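Local coordinates for protein cytosine-specific methyltransferase (Escherichia coli O157:H7 EDL933, PDB 3G7U) that probably transfers a methyl group from S-adenosyl-L-methionine to carbon 5 of cytosine in DNA, as a prophage-encoded modification enzyme, at residues D73-G78 against L110-F115; D142-D147 against V170-K175; P159-R164 against N288-T293; G199-I204 against S214-K219; G254-L259 against I319-A324. All coordinates share one frame; numbering follows the deposited sequence. Where two conformers were deposited one is given.

Followed from the N terminus, the chain first closes a helix-containing connection at interaction 1, where strand 74-77 and the start of strand 114-119 pair in parallel within the central sheet. Interaction 2 comes next in series, pairs the two strands of the hairpin at the edge of that sheet, and touches interaction 1 through Tyr143 and Lys171. Interaction 3 crosses interaction 2, since 159-164 leads into a strand they share, and it reaches 124 residues onward to 288-293. Nested inside that long loop is the short closure of interaction 4. Interaction 5 crosses interaction 3, touches interaction 4, and fastens 254-259 to the start of helix 321-328.

Interaction 1. Residues D73-G78 against L110-F115; sequences DGIIGG and LQPLFF
The ring of Phe114 lies over Gly74, whose CA sits 3.8 Å from the ring centroid in a CH-pi contact 23° off the normal, offset toward the rim. With CG held between the backbone N and the carbonyl carbon (chi1 79°), the ring folds back across the neighbouring strand, and Gly74, having no side chain, lets it lie directly on the main chain. Farther round the same ring, CE1 meets Ile76 CG2 at 3.7 Å.

On the other face of the sheet, Ile75 reaches out with CD1, which touches Leu110 CD1 at 3.7 Å, the two side chains crossing at about a right angle, and also packs on CG of the Pro112 ring. At the strand entrance Asp73 and Leu113 run side by side, and the Asp73 carboxylate turns to the backbone N of Asn4.

Two backbone bonds set the parallel register: Phe114 N to Asp73 O at 3.1 Å, and Ile75 N to Phe114 O at 3.1 Å. These are adjacent parallel strands of the Rossmann-like sheet of a class I methyltransferase, joined by a beta-alpha-beta crossover through helix 94-110. That helix covers the Ile75 face through Phe103 and Val107, while helix 353-367 lies against Phe114 and Ile76 on the other; strand 4-8 pairs with 74-77 along its other edge, and its Val5 also touches the Phe114 ring.

Interaction 2. Residues D142-D147 against V170-K175; sequences DYDILD and VKKSLK
An antiparallel strand pairing joins Asp142-Asp147 to Val170-Lys175 near the open end of the hairpin formed by strands 143-152 and 163-171, at one margin of the central sheet. Asp144 and Val170 are a hydrogen-bonded pair: Asp144 N gives to Val170 O at 2.8 Å, and Val170 N returns a bond to Asp144 O at 2.9 Å. Tyr143 and Lys171 form the adjoining non-hydrogen-bonded pair, their side chains diverging. Beyond them Lys172 N meets Asp142 O at 2.9 Å in an almost straight bond (174°), just where the second strand winds into the 3-10 turn 172-174.

In the class I methyltransferase fold such a hairpin completes the seven-stranded sheet with its antiparallel member, here strand 163-171, inserted between 114-119 and 143-152. Tyr143 helps bind the hairpin inward: CD1 of its ring lies 3.5 Å from Lys171 N, while its hydroxyl reaches Pro112 O. Lys171 NZ likewise goes to Gln111, which also takes up Asp142.

On the Val170 face, Asp144 CB packs on Val170 CG2. The methylene chain of Lys172, extended beyond CG, crosses the Asp144 carboxylate obliquely with CG 3.4 Å from OD1, then carries NZ past it to Ser140 O. Asp144 therefore meets the carbons of Lys172 and not its NZ, and Asp144 OD2 is served instead by two waters, one bonded also to Lys171 O and the other, at 2.7 Å, to Lys172 O.

Interaction 3. Residues P159-R164 against N288-T293; sequences PTIRTR and NGFCPT
Cys291 O is the focus of this contact, accepting from both the backbone and the side chain of the facing segment. Ile161 N approaches it nearly in line with the carbonyl bond at 3.0 Å, whereas Thr160 OG1, also at 3.0 Å, comes from above the carbonyl plane, 41° out of it. The hydroxyl can do this because OG1 stands opposite the threonine's own backbone N (chi1 176°), turned beside its carbonyl carbon. A third bond, Cys291 N to Pro159 O at 2.9 Å, is nearly straight at 174°. Cys291 thus uses both its N-H and its C=O to grip the residues flanking Thr160, which makes a single backbone bridge between two stretches of loop rather than a continued strand pair.

The bridge ties the entrance of strand 163-171, in the Rossmann-like sheet of the C5-methyltransferase fold, to the long loop ahead of helix 321-328.

Around these polar atoms lie the side chains. Ile161 CG2 presses on Phe290 CB at 3.6 Å and on the ring carbon CD2, the two side chains crossing at about a right angle, while Pro159 C comes to the edge of the ring. At the other end Arg162 CB meets Thr293 CG2 at 4.1 Å, although Thr293 is poorly ordered. Farther out, Leu327 of helix 321-328 backs both Pro159 and Cys291, and Arg162 sends its bent chain away to Gly348 O.

Interaction 4. Residues G199-I204 against S214-K219; sequences GLPDII and SWRTIK
Gly199 O receives Lys219 N at 3.1 Å, a nearly straight bond (172°) that begins a surface contact between the irregular loop 199-204 and segment 214-219, which carries the short strand 216-217, one half of a two-stranded antiparallel sheet with 251-252. The glycine has positive phi and brings its CA against Lys219. Its carbonyl also accepts from a water, which donates in addition to Thr217 O at 2.9 Å and so spans the two backbones.

Leu200 starts away from the second segment, but its branch comes back: CD2 meets Ile218 CG2 at 3.9 Å, the two side chains lying side by side. They share a floor with Ile252 and Arg326, through which this surface region rests on helix 321-328. Pro201 follows, its ring wedged between Ile218 and Arg216. CD lies near Ile218 CG2, while CB and CG sit over one face of the guanidinium, with CB 3.5 Å from NH2.

At Ile203 the chain has turned so that its carbonyl enters the edge of that same group, and Ile204 CA lies beside it near the guanidinium plane. Arg216 reaches them by folding back on itself at chi2 and chi3. Ile203 O accepts a weak bond from NH2 at 3.2 Å and a stronger one from NH1 at 2.7 Å, the oxygen lying only 2° out of the guanidinium plane.

Interaction 5. Residues G254-L259 against I319-A324; sequences GCTGTL and ITPREA
Thr320 turns its side chain toward 254-259 and divides its two branches between separate tasks: the methyl CG2 rests on Thr256 O at 3.4 Å, while OG1 turns back to cap helix 321-328. OG1 lies between the threonine's backbone N and carbonyl carbon (chi1 65°), where it accepts from Glu323 N at 3.0 Å. Glu323 OE1 answers with a bond from Thr320 N at 2.9 Å, completing a capping box. Arg317 forms a salt bridge with the same OE1.

Beside the threonine, Pro321 sets CD against Thr256 O, also at 3.4 Å, and Lys340 and Phe344 of helix 340-348 cover this proline. Arg322 points its CB at Gly254, then bends away at chi2 and chi3 so that NE finds Ser253 O. The chain opposite is tightly turned, for Cys255 is the centre of an inverse gamma turn, and the strand 256-258 then pairs in parallel with 205-207. Gly254, at positive phi, fits close under Arg322, and its carbonyl meets the first turn of the helix: Arg322 N donates to Gly254 O at 3.0 Å, from 36° above the carbonyl plane.

Interaction 1. Residues D73-G78 against L110-F115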
# COMPACT_ATOMS: atom_id res chain seq x y z
N ASP A 73 -10.81 7.37 -15.97
CA ASP A 73 -11.12 8.53 -15.17
C ASP A 73 -9.94 8.91 -14.28
O ASP A 73 -9.65 10.09 -14.11
CB ASP A 73 -12.39 8.29 -14.38
CG ASP A 73 -13.54 7.97 -15.29
OD1 ASP A 73 -13.81 8.81 -16.19
OD2 ASP A 73 -14.12 6.87 -15.18
N GLY A 74 -9.21 7.92 -13.80
CA GLY A 74 -8.03 8.25 -12.99
C GLY A 74 -6.83 7.40 -13.33
O GLY A 74 -7.00 6.23 -13.62
N ILE A 75 -5.62 7.99 -13.35
CA ILE A 75 -4.39 7.19 -13.40
C ILE A 75 -3.69 7.38 -12.03
O ILE A 75 -3.40 8.53 -11.64
CB ILE A 75 -3.49 7.64 -14.53
CG1 ILE A 75 -4.10 7.16 -15.86
CG2 ILE A 75 -2.06 7.03 -14.45
CD1 ILE A 75 -3.44 7.81 -17.05
N ILE A 76 -3.49 6.26 -11.31
CA ILE A 76 -2.86 6.32 -9.99
C ILE A 76 -1.62 5.45 -10.04
O ILE A 76 -1.50 4.58 -10.90
CB ILE A 76 -3.84 5.92 -8.87
CG1 ILE A 76 -4.15 4.43 -8.91
CG2 ILE A 76 -5.17 6.79 -8.97
CD1 ILE A 76 -5.20 3.92 -7.90
N GLY A 77 -0.65 5.72 -9.18
CA GLY A 77 0.46 4.78 -9.17
C GLY A 77 1.63 5.28 -8.36
O GLY A 77 1.57 6.37 -7.78
N GLY A 78 2.70 4.51 -8.38
CA GLY A 78 3.97 4.90 -7.73
C GLY A 78 5.12 5.03 -8.71
O GLY A 78 5.89 4.10 -8.84
N LEU A 110 -3.12 9.95 -22.02
CA LEU A 110 -4.45 9.43 -21.74
C LEU A 110 -5.47 10.43 -21.27
O LEU A 110 -6.67 10.16 -21.35
CB LEU A 110 -4.40 8.25 -20.76
CG LEU A 110 -3.85 6.92 -21.32
CD1 LEU A 110 -3.44 5.95 -20.21
CD2 LEU A 110 -4.92 6.29 -22.22
N GLN A 111 -5.01 11.58 -20.78
CA GLN A 111 -5.92 12.63 -20.29
C GLN A 111 -7.01 12.17 -19.30
O GLN A 111 -8.19 12.42 -19.54
CB GLN A 111 -6.56 13.41 -21.48
CG GLN A 111 -5.53 14.10 -22.37
CD GLN A 111 -5.02 15.38 -21.75
OE1 GLN A 111 -5.81 16.21 -21.30
NE2 GLN A 111 -3.70 15.56 -21.71
N PRO A 112 -6.63 11.52 -18.17
CA PRO A 112 -7.66 11.16 -17.22
C PRO A 112 -8.25 12.40 -16.52
O PRO A 112 -7.62 13.46 -16.57
CB PRO A 112 -6.87 10.36 -16.16
CG PRO A 112 -5.47 10.91 -16.24
CD PRO A 112 -5.29 11.10 -17.72
N LEU A 113 -9.39 12.23 -15.86
CA LEU A 113 -9.96 13.31 -15.03
C LEU A 113 -8.99 13.71 -13.91
O LEU A 113 -8.92 14.86 -13.55
CB LEU A 113 -11.29 12.88 -14.42
CG LEU A 113 -12.38 12.52 -15.45
CD1 LEU A 113 -13.67 12.15 -14.76
CD2 LEU A 113 -12.57 13.63 -16.52
N PHE A 114 -8.23 12.75 -13.40
CA PHE A 114 -7.23 13.08 -12.37
C PHE A 114 -6.04 12.13 -12.43
O PHE A 114 -6.11 11.04 -13.03
CB PHE A 114 -7.91 13.06 -10.99
CG PHE A 114 -8.11 11.69 -10.42
CD1 PHE A 114 -7.15 11.13 -9.57
CD2 PHE A 114 -9.27 10.96 -10.67
CE1 PHE A 114 -7.32 9.86 -9.03
CE2 PHE A 114 -9.47 9.69 -10.12
CZ PHE A 114 -8.50 9.14 -9.29
N PHE A 115 -4.92 12.55 -11.83
CA PHE A 115 -3.84 11.60 -11.54
C PHE A 115 -3.49 11.68 -10.06
O PHE A 115 -3.71 12.72 -9.41
CB PHE A 115 -2.60 11.83 -12.41
CG PHE A 115 -1.87 13.12 -12.15
CD1 PHE A 115 -0.88 13.21 -11.15
CD2 PHE A 115 -2.13 14.25 -12.93
CE1 PHE A 115 -0.19 14.38 -10.93
CE2 PHE A 115 -1.43 15.42 -12.72
CZ PHE A 115 -0.47 15.50 -11.71

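Interaction 2. Residues D142-D147 against V170-K175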
# COMPACT_ATOMS: atom_id res chain seq x y z
N ASP A 142 -2.83 20.94 -18.94
CA ASP A 142 -4.17 20.39 -18.86
C ASP A 142 -4.69 20.14 -17.45
O ASP A 142 -5.87 19.86 -17.24
CB ASP A 142 -4.21 19.09 -19.66
CG ASP A 142 -3.84 19.30 -21.13
OD1 ASP A 142 -4.53 20.10 -21.80
OD2 ASP A 142 -2.85 18.68 -21.59
N TYR A 143 -3.78 20.24 -16.47
CA TYR A 143 -4.14 19.90 -15.07
C TYR A 143 -3.91 21.03 -14.07
O TYR A 143 -2.92 21.74 -14.14
CB TYR A 143 -3.34 18.64 -14.61
CG TYR A 143 -3.82 17.42 -15.37
CD1 TYR A 143 -4.90 16.69 -14.89
CD2 TYR A 143 -3.25 17.05 -16.59
CE1 TYR A 143 -5.42 15.60 -15.60
CE2 TYR A 143 -3.74 15.95 -17.30
CZ TYR A 143 -4.83 15.26 -16.81
OH TYR A 143 -5.33 14.21 -17.51
N ASP A 144 -4.82 21.14 -13.11
CA ASP A 144 -4.60 21.88 -11.87
C ASP A 144 -3.79 20.95 -10.94
O ASP A 144 -4.32 19.97 -10.46
CB ASP A 144 -5.94 22.22 -11.24
CG ASP A 144 -6.70 23.31 -12.01
OD1 ASP A 144 -6.04 24.20 -12.60
OD2 ASP A 144 -7.96 23.26 -12.03
N ILE A 145 -2.53 21.29 -10.73
CA ILE A 145 -1.59 20.44 -10.00
C ILE A 145 -1.56 20.97 -8.55
O ILE A 145 -1.37 22.17 -8.34
CB ILE A 145 -0.20 20.46 -10.65
CG1 ILE A 145 -0.29 19.89 -12.08
CG2 ILE A 145 0.80 19.63 -9.85
CD1 ILE A 145 0.97 20.09 -12.87
N LEU A 146 -1.83 20.11 -7.59
CA LEU A 146 -1.87 20.53 -6.21
C LEU A 146 -0.46 20.53 -5.70
O LEU A 146 0.43 19.82 -6.22
CB LEU A 146 -2.74 19.62 -5.34
CG LEU A 146 -4.20 19.38 -5.71
CD1 LEU A 146 -4.92 18.66 -4.59
CD2 LEU A 146 -4.88 20.70 -6.01
N ASP A 147 -0.22 21.35 -4.68
CA ASP A 147 1.08 21.30 -4.02
C ASP A 147 1.24 19.91 -3.35
O ASP A 147 0.25 19.26 -3.05
CB ASP A 147 1.23 22.44 -3.01
CG ASP A 147 1.76 23.74 -3.65
OD1 ASP A 147 2.55 23.71 -4.64
OD2 ASP A 147 1.40 24.79 -3.11
N VAL A 170 -5.79 17.56 -11.29
CA VAL A 170 -7.16 17.36 -11.73
C VAL A 170 -7.35 18.15 -13.01
O VAL A 170 -6.77 19.20 -13.19
CB VAL A 170 -8.24 17.77 -10.70
CG1 VAL A 170 -8.29 16.81 -9.50
CG2 VAL A 170 -8.10 19.23 -10.28
N LYS A 171 -8.12 17.58 -13.93
CA LYS A 171 -8.27 18.18 -15.26
C LYS A 171 -8.88 19.57 -15.09
O LYS A 171 -9.91 19.72 -14.38
CB LYS A 171 -9.18 17.30 -16.11
CG LYS A 171 -8.68 17.05 -17.51
CD LYS A 171 -9.73 16.21 -18.22
CE LYS A 171 -9.22 15.66 -19.54
NZ LYS A 171 -8.49 16.68 -20.36
N LYS A 172 -8.23 20.54 -15.70
CA LYS A 172 -8.69 21.94 -15.70
C LYS A 172 -10.14 22.10 -16.17
O LYS A 172 -10.92 22.87 -15.57
CB LYS A 172 -7.78 22.80 -16.55
CG LYS A 172 -6.63 23.30 -15.80
CD LYS A 172 -5.62 23.84 -16.73
CE LYS A 172 -4.53 24.49 -15.95
NZ LYS A 172 -3.44 24.81 -16.88
N SER A 173 -10.50 21.33 -17.19
CA SER A 173 -11.86 21.32 -17.75
C SER A 173 -12.95 21.05 -16.72
O SER A 173 -14.12 21.38 -16.95
CB SER A 173 -11.93 20.30 -18.89
OG SER A 173 -12.30 19.00 -18.44
N LEU A 174 -12.59 20.47 -15.59
CA LEU A 174 -13.60 20.11 -14.59
C LEU A 174 -14.00 21.29 -13.71
O LEU A 174 -15.05 21.24 -13.04
CB LEU A 174 -13.09 18.97 -13.71
CG LEU A 174 -12.99 17.57 -14.34
CD1 LEU A 174 -12.17 16.66 -13.46
CD2 LEU A 174 -14.38 16.99 -14.59
N LYS A 175 -13.14 22.31 -13.70
CA LYS A 175 -13.31 23.54 -12.90
C LYS A 175 -13.71 23.20 -11.48
O LYS A 175 -14.80 23.58 -11.01
CB LYS A 175 -14.36 24.48 -13.52
CG LYS A 175 -14.30 24.67 -15.01
CD LYS A 175 -15.66 25.15 -15.49
CE LYS A 175 -15.62 25.61 -16.93
NZ LYS A 175 -14.50 26.55 -17.21
O HOH W 1 -8.12 20.37 -19.17
O HOH W 2 -10.47 21.47 -12.19
O HOH W 3 -9.76 24.81 -14.07

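Interaction 3. Residues P159-R164 against N288-T293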
# COMPACT_ATOMS: atom_id res chain seq x y z
N PRO A 159 -1.29 1.90 11.82
CA PRO A 159 -0.42 1.72 12.98
C PRO A 159 1.03 1.95 12.70
O PRO A 159 1.81 1.34 13.31
CB PRO A 159 -0.61 0.25 13.33
CG PRO A 159 -1.82 -0.15 12.72
CD PRO A 159 -1.98 0.65 11.49
N THR A 160 1.37 2.79 11.75
CA THR A 160 2.75 2.99 11.39
C THR A 160 2.99 4.45 11.13
O THR A 160 2.12 5.12 10.70
CB THR A 160 3.10 2.18 10.14
OG1 THR A 160 4.42 2.44 9.73
CG2 THR A 160 2.21 2.53 9.04
N ILE A 161 4.20 4.91 11.41
CA ILE A 161 4.49 6.34 11.27
C ILE A 161 5.16 6.68 9.95
O ILE A 161 5.70 7.78 9.81
CB ILE A 161 5.35 6.92 12.48
CG1 ILE A 161 6.67 6.15 12.65
CG2 ILE A 161 4.55 6.90 13.76
CD1 ILE A 161 7.79 6.96 13.25
N ARG A 162 5.13 5.78 8.96
CA ARG A 162 5.82 6.03 7.70
C ARG A 162 5.27 7.27 6.99
O ARG A 162 4.07 7.53 7.05
CB ARG A 162 5.80 4.78 6.79
CG ARG A 162 4.45 4.34 6.23
CD ARG A 162 4.65 3.53 4.93
NE ARG A 162 5.09 2.16 5.18
CZ ARG A 162 5.81 1.42 4.33
NH1 ARG A 162 6.14 0.18 4.66
NH2 ARG A 162 6.21 1.92 3.16
N THR A 163 6.14 8.03 6.33
CA THR A 163 5.68 9.21 5.61
C THR A 163 5.69 8.94 4.10
O THR A 163 6.46 8.11 3.62
CB THR A 163 6.49 10.48 5.94
OG1 THR A 163 7.86 10.26 5.61
CG2 THR A 163 6.40 10.82 7.42
N ARG A 164 4.83 9.65 3.38
CA ARG A 164 4.60 9.42 1.95
C ARG A 164 4.27 10.76 1.32
O ARG A 164 3.57 11.53 1.95
CB ARG A 164 3.36 8.54 1.79
CG ARG A 164 3.36 7.61 0.59
CD ARG A 164 4.07 6.30 0.93
NE ARG A 164 4.45 5.56 -0.26
CZ ARG A 164 5.04 4.37 -0.24
NH1 ARG A 164 5.35 3.76 -1.38
NH2 ARG A 164 5.33 3.79 0.91
N ASN A 288 2.48 0.72 22.93
CA ASN A 288 1.70 1.97 22.96
C ASN A 288 2.23 3.00 21.96
O ASN A 288 1.83 4.16 21.99
CB ASN A 288 1.70 2.54 24.39
CG ASN A 288 1.02 1.61 25.39
OD1 ASN A 288 -0.13 1.18 25.21
ND2 ASN A 288 1.73 1.28 26.46
N GLY A 289 3.13 2.56 21.09
CA GLY A 289 3.68 3.39 20.03
C GLY A 289 3.20 2.87 18.69
O GLY A 289 2.20 2.18 18.63
N PHE A 290 3.91 3.20 17.63
CA PHE A 290 3.57 2.78 16.27
C PHE A 290 4.75 2.09 15.64
O PHE A 290 5.91 2.19 16.11
CB PHE A 290 3.19 4.01 15.42
CG PHE A 290 2.13 4.87 16.03
CD1 PHE A 290 0.79 4.54 15.91
CD2 PHE A 290 2.47 6.02 16.75
CE1 PHE A 290 -0.22 5.33 16.49
CE2 PHE A 290 1.47 6.83 17.34
CZ PHE A 290 0.13 6.48 17.20
N CYS A 291 4.49 1.40 14.54
CA CYS A 291 5.54 0.68 13.84
C CYS A 291 6.39 1.70 13.08
O CYS A 291 5.83 2.52 12.34
CB CYS A 291 4.91 -0.35 12.90
SG CYS A 291 6.07 -1.40 12.04
N PRO A 292 7.72 1.69 13.25
CA PRO A 292 8.55 2.63 12.47
C PRO A 292 8.48 2.29 10.97
O PRO A 292 7.82 1.32 10.59
CB PRO A 292 9.97 2.41 13.01
CG PRO A 292 9.87 1.48 14.15
CD PRO A 292 8.53 0.81 14.11
N THR A 293 9.14 3.07 10.11
CA THR A 293 9.12 2.75 8.67
C THR A 293 9.56 1.30 8.35
O THR A 293 10.72 0.93 8.58
CB THR A 293 9.95 3.77 7.84
OG1 THR A 293 9.62 5.11 8.25
CG2 THR A 293 9.66 3.61 6.33

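Interaction 4. Residues G199-I204 against S214-K219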
# COMPACT_ATOMS: atom_id res chain seq x y z
N GLY A 199 -5.39 -10.20 19.40
CA GLY A 199 -6.14 -11.44 19.08
C GLY A 199 -5.43 -12.44 18.18
O GLY A 199 -5.96 -13.51 17.87
N LEU A 200 -4.22 -12.11 17.76
CA LEU A 200 -3.42 -13.01 16.95
C LEU A 200 -2.85 -14.13 17.84
O LEU A 200 -2.70 -13.94 19.06
CB LEU A 200 -2.28 -12.22 16.26
CG LEU A 200 -2.66 -11.27 15.10
CD1 LEU A 200 -1.49 -10.37 14.75
CD2 LEU A 200 -3.11 -12.02 13.84
N PRO A 201 -2.50 -15.30 17.24
CA PRO A 201 -1.97 -16.39 18.07
C PRO A 201 -0.66 -16.07 18.80
O PRO A 201 0.25 -15.47 18.22
CB PRO A 201 -1.79 -17.55 17.09
CG PRO A 201 -1.83 -16.95 15.71
CD PRO A 201 -2.69 -15.69 15.82
N ASP A 202 -0.58 -16.48 20.07
CA ASP A 202 0.66 -16.32 20.84
C ASP A 202 1.70 -17.39 20.52
O ASP A 202 2.90 -17.20 20.77
CB ASP A 202 0.36 -16.36 22.35
CG ASP A 202 -0.13 -15.03 22.88
OD1 ASP A 202 0.46 -13.97 22.53
OD2 ASP A 202 -1.12 -15.03 23.65
N ILE A 203 1.22 -18.53 20.04
CA ILE A 203 2.09 -19.64 19.63
C ILE A 203 2.03 -19.78 18.12
O ILE A 203 0.96 -20.03 17.56
CB ILE A 203 1.68 -20.99 20.25
CG1 ILE A 203 1.57 -20.92 21.78
CG2 ILE A 203 2.62 -22.12 19.79
CD1 ILE A 203 2.83 -20.56 22.50
N ILE A 204 3.18 -19.65 17.45
CA ILE A 204 3.12 -19.74 15.98
C ILE A 204 4.18 -20.72 15.47
O ILE A 204 5.08 -21.09 16.20
CB ILE A 204 3.38 -18.34 15.31
CG1 ILE A 204 4.69 -17.75 15.87
CG2 ILE A 204 2.18 -17.41 15.51
CD1 ILE A 204 4.99 -16.43 15.30
N SER A 214 0.19 -20.55 6.44
CA SER A 214 0.14 -20.69 7.88
C SER A 214 -1.21 -20.18 8.35
O SER A 214 -1.30 -19.14 9.03
CB SER A 214 1.24 -19.86 8.53
OG SER A 214 1.32 -20.15 9.91
N TRP A 215 -2.27 -20.92 7.99
CA TRP A 215 -3.63 -20.51 8.34
C TRP A 215 -3.84 -20.76 9.85
O TRP A 215 -3.57 -21.85 10.34
CB TRP A 215 -4.67 -21.33 7.59
CG TRP A 215 -4.73 -21.17 6.09
CD1 TRP A 215 -4.28 -22.07 5.17
CD2 TRP A 215 -5.31 -20.09 5.37
NE1 TRP A 215 -4.54 -21.59 3.89
CE2 TRP A 215 -5.17 -20.38 3.99
CE3 TRP A 215 -5.94 -18.89 5.75
CZ2 TRP A 215 -5.62 -19.51 2.98
CZ3 TRP A 215 -6.41 -18.01 4.74
CH2 TRP A 215 -6.25 -18.33 3.38
N ARG A 216 -4.34 -19.75 10.56
CA ARG A 216 -4.49 -19.83 12.01
C ARG A 216 -5.76 -19.13 12.46
O ARG A 216 -6.15 -18.10 11.90
CB ARG A 216 -3.29 -19.17 12.69
CG ARG A 216 -1.98 -19.95 12.63
CD ARG A 216 -2.10 -21.38 13.21
NE ARG A 216 -2.41 -21.31 14.65
CZ ARG A 216 -1.57 -21.00 15.59
NH1 ARG A 216 -0.30 -20.69 15.30
NH2 ARG A 216 -1.98 -20.99 16.85
N THR A 217 -6.36 -19.67 13.53
CA THR A 217 -7.51 -19.07 14.17
C THR A 217 -7.13 -17.85 14.99
O THR A 217 -6.11 -17.86 15.73
CB THR A 217 -8.22 -20.13 15.09
OG1 THR A 217 -8.72 -21.17 14.26
CG2 THR A 217 -9.37 -19.51 15.90
N ILE A 218 -7.92 -16.78 14.82
CA ILE A 218 -7.75 -15.57 15.60
C ILE A 218 -9.00 -15.26 16.43
O ILE A 218 -10.08 -15.81 16.19
CB ILE A 218 -7.46 -14.36 14.70
CG1 ILE A 218 -8.59 -14.19 13.68
CG2 ILE A 218 -6.11 -14.53 13.97
CD1 ILE A 218 -8.71 -12.79 13.10
N LYS A 219 -8.85 -14.36 17.38
CA LYS A 219 -9.99 -13.79 18.08
C LYS A 219 -10.41 -12.55 17.31
O LYS A 219 -9.57 -11.68 17.04
CB LYS A 219 -9.61 -13.39 19.49
CG LYS A 219 -9.26 -14.54 20.37
CD LYS A 219 -8.89 -14.02 21.76
CE LYS A 219 -8.42 -15.17 22.64
NZ LYS A 219 -9.25 -16.38 22.38
O HOH W 4 -5.58 -16.65 18.32

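Interaction 5. Residues G254-L259 against I319-A324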
# COMPACT_ATOMS: atom_id res chain seq x y z
N GLY A 254 -0.72 -16.20 6.98
CA GLY A 254 0.49 -15.42 7.24
C GLY A 254 0.99 -15.42 8.66
O GLY A 254 1.83 -14.59 9.01
N CYS A 255 0.50 -16.34 9.49
CA CYS A 255 0.92 -16.38 10.88
C CYS A 255 2.12 -17.34 11.02
O CYS A 255 2.05 -18.34 11.70
CB CYS A 255 -0.23 -16.79 11.80
SG CYS A 255 -1.61 -15.62 11.72
N THR A 256 3.20 -17.03 10.31
CA THR A 256 4.36 -17.90 10.29
C THR A 256 5.54 -17.20 10.93
O THR A 256 5.87 -16.05 10.61
CB THR A 256 4.70 -18.39 8.84
OG1 THR A 256 6.12 -18.61 8.67
CG2 THR A 256 4.19 -17.48 7.80
N GLY A 257 6.15 -17.90 11.88
CA GLY A 257 7.28 -17.32 12.58
C GLY A 257 8.60 -17.69 11.96
O GLY A 257 8.66 -18.42 10.99
N THR A 258 9.67 -17.14 12.52
CA THR A 258 11.03 -17.42 12.11
C THR A 258 11.71 -18.14 13.27
O THR A 258 11.55 -17.76 14.43
CB THR A 258 11.75 -16.11 11.76
OG1 THR A 258 11.11 -15.51 10.64
CG2 THR A 258 13.23 -16.35 11.40
N LEU A 259 12.43 -19.22 12.97
CA LEU A 259 13.21 -19.88 13.99
C LEU A 259 14.49 -19.09 14.36
O LEU A 259 15.34 -18.86 13.49
CB LEU A 259 13.56 -21.28 13.51
CG LEU A 259 14.32 -22.18 14.46
CD1 LEU A 259 13.48 -22.50 15.69
CD2 LEU A 259 14.74 -23.47 13.69
N ILE A 319 8.55 -10.07 14.03
CA ILE A 319 7.11 -10.17 13.75
C ILE A 319 6.85 -11.09 12.54
O ILE A 319 7.76 -11.32 11.75
CB ILE A 319 6.47 -8.74 13.54
CG1 ILE A 319 7.11 -8.01 12.35
CG2 ILE A 319 6.54 -7.93 14.90
CD1 ILE A 319 6.42 -6.65 12.03
N THR A 320 5.61 -11.56 12.39
CA THR A 320 5.21 -12.41 11.30
C THR A 320 4.76 -11.54 10.13
O THR A 320 4.49 -10.34 10.30
CB THR A 320 4.02 -13.30 11.69
OG1 THR A 320 2.90 -12.46 11.94
CG2 THR A 320 4.31 -14.11 12.93
N PRO A 321 4.71 -12.12 8.93
CA PRO A 321 4.15 -11.33 7.83
C PRO A 321 2.75 -10.79 8.13
O PRO A 321 2.42 -9.66 7.74
CB PRO A 321 4.08 -12.36 6.68
CG PRO A 321 5.17 -13.29 6.95
CD PRO A 321 5.26 -13.41 8.48
N ARG A 322 1.90 -11.58 8.78
CA ARG A 322 0.55 -11.07 9.04
C ARG A 322 0.58 -9.90 10.03
O ARG A 322 -0.16 -8.95 9.88
CB ARG A 322 -0.39 -12.18 9.54
CG ARG A 322 -1.84 -11.74 9.90
CD ARG A 322 -2.59 -11.03 8.76
NE ARG A 322 -2.80 -11.90 7.62
CZ ARG A 322 -3.15 -11.48 6.40
NH1 ARG A 322 -3.38 -10.18 6.18
NH2 ARG A 322 -3.31 -12.36 5.42
N GLU A 323 1.50 -9.95 10.99
CA GLU A 323 1.66 -8.83 11.92
C GLU A 323 2.13 -7.57 11.20
O GLU A 323 1.60 -6.49 11.46
CB GLU A 323 2.62 -9.20 13.06
CG GLU A 323 1.96 -10.21 14.03
CD GLU A 323 2.92 -10.92 15.00
OE1 GLU A 323 4.15 -10.85 14.82
OE2 GLU A 323 2.42 -11.59 15.95
N ALA A 324 3.11 -7.72 10.30
CA ALA A 324 3.54 -6.60 9.49
C ALA A 324 2.41 -6.03 8.63
O ALA A 324 2.29 -4.79 8.49
CB ALA A 324 4.70 -7.03 8.61
O HOH W 5 9.28 -13.00 10.03